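Local coordinates for aminopeptidase P; XAA-pro aminopeptidase (Streptococcus thermophilus, PDB 3IL0), which is probably a metal-dependent aminopeptidase of the M24B family that removes the residue preceding a proline at a peptide N-terminus, represented here by its N-terminal domain alone, at residues 122-125 and 126-129; 23-27 and 28-32. All blocks are in the same frame, centred on the assembly; numbering follows the deposited sequence.

Interaction 1: residues 122-125 and 126-129; sequences NFME and ELRM
Among the apolar contacts, Leu-127 meets two residues of the preceding turn through a single methyl: its CD1 lies 3.9 Å from CE1 of the Phe-123 ring and equally 3.9 Å from SD of Met-124. CG of Phe-123 stands opposite the backbone N (chi1 178°), which sends the ring along the same flank of the helix as Leu-127. Both residues are buried, and with Met-124 they face helix 7-18, where the Phe-123 ring packs edge-to-face with Phe-11.

The hydrogen bond that spans the two segments runs from Arg-128 N to Met-124 O, 2.8 Å long with an N-H...O angle of 154°. It belongs to the short, weakly bonded helix 123-128, which ends the modelled part of this creatinase/prolidase N-terminal domain and follows strand 116-120, an outermost strand of the mixed sheet.

Of the polar side chains, Arg-128 and Glu-126 fold back over this turn. Arg-128 bends at chi3 (-76°), which lays its guanidinium against the backbone, one face over Glu-125 CA, with CZ to CA at 3.5 Å. The carboxylate of Glu-125 stays apart from it: with OE2 4.9 Å from Arg-128 NH1 the charged atoms are not in contact, and any attraction is probably weak. Glu-126 curls toward the start of the helix, its CG 3.3 Å from Phe-123 O. Further along, Met-129 SD comes within 3.6 Å of Glu-125 OE2.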
# COMPACT_ATOMS: atom_id res chain seq x y z
N ASN A 122 0.32 14.15 -2.31
CA ASN A 122 -0.27 14.24 -0.99
C ASN A 122 -1.54 13.42 -0.76
O ASN A 122 -2.42 13.85 -0.03
CB ASN A 122 -0.60 15.71 -0.72
CG ASN A 122 0.63 16.56 -0.55
OD1 ASN A 122 1.75 16.07 -0.36
ND2 ASN A 122 0.41 17.87 -0.60
N PHE A 123 -1.69 12.26 -1.39
CA PHE A 123 -2.93 11.46 -1.22
C PHE A 123 -3.16 11.16 0.26
O PHE A 123 -4.25 11.34 0.80
CB PHE A 123 -2.76 10.15 -1.98
CG PHE A 123 -3.92 9.18 -1.89
CD1 PHE A 123 -4.12 8.40 -0.73
CD2 PHE A 123 -4.75 8.99 -3.00
CE1 PHE A 123 -5.14 7.46 -0.67
CE2 PHE A 123 -5.80 8.02 -2.96
CZ PHE A 123 -6.00 7.26 -1.79
N MET A 124 -2.10 10.70 0.92
CA MET A 124 -2.13 10.33 2.34
C MET A 124 -2.30 11.50 3.28
O MET A 124 -2.66 11.28 4.45
CB MET A 124 -0.85 9.56 2.76
CG MET A 124 -0.78 8.09 2.18
SD MET A 124 -2.05 7.06 2.92
CE MET A 124 -1.92 7.58 4.66
N GLU A 125 -2.03 12.71 2.78
CA GLU A 125 -2.01 13.93 3.59
C GLU A 125 -3.37 14.27 4.21
O GLU A 125 -3.45 14.59 5.39
CB GLU A 125 -1.48 15.11 2.75
CG GLU A 125 -0.54 16.05 3.50
CD GLU A 125 -1.10 17.47 3.75
OE1 GLU A 125 -1.34 18.22 2.75
OE2 GLU A 125 -1.24 17.85 4.94
N GLU A 126 -4.42 14.18 3.43
CA GLU A 126 -5.80 14.39 3.94
C GLU A 126 -6.17 13.31 4.90
O GLU A 126 -6.67 13.57 6.00
CB GLU A 126 -6.86 14.37 2.84
CG GLU A 126 -6.40 13.70 1.55
CD GLU A 126 -5.40 14.60 0.76
OE1 GLU A 126 -5.73 15.02 -0.39
OE2 GLU A 126 -4.30 14.88 1.30
N LEU A 127 -5.91 12.08 4.49
CA LEU A 127 -6.23 10.97 5.36
C LEU A 127 -5.54 11.21 6.71
O LEU A 127 -6.16 11.01 7.74
CB LEU A 127 -5.79 9.64 4.74
CG LEU A 127 -6.57 9.13 3.54
CD1 LEU A 127 -5.92 7.80 3.16
CD2 LEU A 127 -8.06 8.95 3.87
N ARG A 128 -4.27 11.62 6.69
CA ARG A 128 -3.54 11.88 7.94
C ARG A 128 -4.11 13.07 8.74
O ARG A 128 -3.78 13.20 9.89
CB ARG A 128 -2.03 12.10 7.72
CG ARG A 128 -1.17 10.82 7.75
CD ARG A 128 0.27 11.12 7.38
NE ARG A 128 0.39 11.33 5.94
CZ ARG A 128 0.72 12.47 5.32
NH1 ARG A 128 1.01 13.57 5.99
NH2 ARG A 128 0.78 12.50 4.00
N MET A 129 -4.96 13.90 8.14
CA MET A 129 -5.59 15.01 8.88
C MET A 129 -6.88 14.57 9.58
O MET A 129 -7.20 13.35 9.60
CB MET A 129 -5.82 16.20 7.94
CG MET A 129 -4.49 16.84 7.44
SD MET A 129 -4.68 18.04 6.08
CE MET A 129 -6.20 17.36 5.33

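Interaction 2: residues 23-27 and 28-32; sequences LLVTG and QNNIY
Gln-28 follows Gly-27 directly and opens helix 28-35; its CB touches the glycine carbonyl carbon at 3.8 Å, while the chain is extended beyond CG and touches Trp-38 and Thr-40. Gly-27 occupies the N-cap position, and its carbonyl O receives the first-turn bond of the helix.

Two residues on, Asn-30 turns back to the strand. Its CB packs against Val-25 CG1 at 3.5 Å, a methyl placed there by the valine's chi1 of 180°. The amide of Asn-30 reaches the strand end indirectly: ND2 donates to a water at 2.9 Å, and that same water donates to Thr-26 O, bridging two groups that are themselves 3.7 Å apart (ND2 to O). The arrangement is a strand-to-helix connection within the creatinase/prolidase N-terminal domain: strand 22-25 lies inside the mixed sheet between strands 42-47 and 93-97, and its chain passes through Thr-26 and Gly-27 straight into the helix.

Ile-31 then closes the first turn, its N bonding to Gly-27 O at 2.9 Å with an N-H...O angle of 160°, the donor lying in the carbonyl plane. With CG1 beside the backbone N (chi1 -67°), the side chain runs back along that carbonyl and brings CD1 to 3.8 Å from Val-25 O. Ala-42 and Val-44 of the neighbouring strand 42-47 also touch Ile-31.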
# COMPACT_ATOMS: atom_id res chain seq x y z
N LEU A 23 -3.14 1.72 -4.38
CA LEU A 23 -2.12 2.63 -3.95
C LEU A 23 -1.07 1.86 -3.18
O LEU A 23 -1.38 1.10 -2.24
CB LEU A 23 -2.68 3.75 -3.09
CG LEU A 23 -1.71 4.92 -2.82
CD1 LEU A 23 -1.34 5.73 -4.11
CD2 LEU A 23 -2.29 5.78 -1.75
N LEU A 24 0.16 2.02 -3.61
CA LEU A 24 1.27 1.53 -2.89
C LEU A 24 1.60 2.63 -1.84
O LEU A 24 1.79 3.78 -2.20
CB LEU A 24 2.40 1.33 -3.88
CG LEU A 24 3.75 0.95 -3.31
CD1 LEU A 24 3.66 -0.52 -2.98
CD2 LEU A 24 4.93 1.24 -4.28
N VAL A 25 1.72 2.24 -0.58
CA VAL A 25 2.04 3.11 0.54
C VAL A 25 3.35 2.64 1.18
O VAL A 25 3.42 1.54 1.71
CB VAL A 25 0.89 3.10 1.60
CG1 VAL A 25 1.22 4.00 2.75
CG2 VAL A 25 -0.44 3.49 0.93
N THR A 26 4.38 3.46 1.06
CA THR A 26 5.70 3.29 1.65
C THR A 26 5.80 4.49 2.60
O THR A 26 5.04 5.50 2.46
CB THR A 26 6.77 3.38 0.55
OG1 THR A 26 6.46 4.51 -0.31
CG2 THR A 26 6.73 2.16 -0.33
N GLY A 27 6.68 4.42 3.58
CA GLY A 27 6.79 5.51 4.58
C GLY A 27 6.18 5.02 5.87
O GLY A 27 4.99 4.72 5.90
N GLN A 28 6.98 4.96 6.94
CA GLN A 28 6.53 4.37 8.23
C GLN A 28 5.39 5.15 8.81
O GLN A 28 4.46 4.57 9.38
CB GLN A 28 7.67 4.22 9.25
CG GLN A 28 8.18 5.47 9.94
CD GLN A 28 9.48 5.22 10.69
OE1 GLN A 28 9.56 5.35 11.91
NE2 GLN A 28 10.52 4.85 9.95
N ASN A 29 5.46 6.46 8.61
CA ASN A 29 4.46 7.41 9.06
C ASN A 29 3.07 7.08 8.51
O ASN A 29 2.06 6.94 9.25
CB ASN A 29 4.88 8.78 8.57
CG ASN A 29 4.37 9.88 9.42
OD1 ASN A 29 4.13 9.71 10.62
ND2 ASN A 29 4.25 11.07 8.82
N ASN A 30 3.05 6.95 7.18
CA ASN A 30 1.85 6.54 6.47
C ASN A 30 1.38 5.18 6.85
O ASN A 30 0.16 4.94 7.00
CB ASN A 30 2.10 6.60 4.99
CG ASN A 30 2.17 7.99 4.50
OD1 ASN A 30 1.86 8.92 5.23
ND2 ASN A 30 2.55 8.16 3.27
N ILE A 31 2.34 4.27 6.99
CA ILE A 31 2.00 2.91 7.40
C ILE A 31 1.46 2.98 8.82
O ILE A 31 0.41 2.39 9.12
CB ILE A 31 3.16 1.88 7.19
CG1 ILE A 31 3.40 1.72 5.66
CG2 ILE A 31 2.79 0.55 7.87
CD1 ILE A 31 4.67 0.92 5.23
N TYR A 32 2.12 3.77 9.66
CA TYR A 32 1.62 3.93 11.03
C TYR A 32 0.18 4.43 11.00
O TYR A 32 -0.66 3.83 11.61
CB TYR A 32 2.52 4.81 11.92
CG TYR A 32 1.98 4.93 13.35
CD1 TYR A 32 1.71 3.78 14.11
CD2 TYR A 32 1.72 6.19 13.94
CE1 TYR A 32 1.20 3.86 15.42
CE2 TYR A 32 1.21 6.29 15.26
CZ TYR A 32 0.95 5.12 15.99
OH TYR A 32 0.46 5.16 17.29
O HOH W 1 3.29 6.53 1.03

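Overall arrangement
Interaction 2 precedes interaction 1 in the chain; their centres lie about 11 Å apart, and helix 123-128 packs directly on strand 22-25 and helix 28-35. Phe-123 CD1 meets Leu-23 CD2 at 3.4 Å, joining the start of that helix to strand 22-25. Asn-30 links the two contacts on the side of helix 28-35: its ND2 is 3.5 Å from Met-124 CG, and its OD1 lies 2.9 Å from Arg-128 NE. Leu-34 and Tyr-33 are further partners there, Leu-34 touching Met-124 and Tyr-33 touching Leu-127 and Arg-128. One amide thus faces both the water bridge of interaction 2 and the helix of interaction 1. Neither contact includes a metal or substrate; the family's metal-binding catalytic domain is absent from this chain.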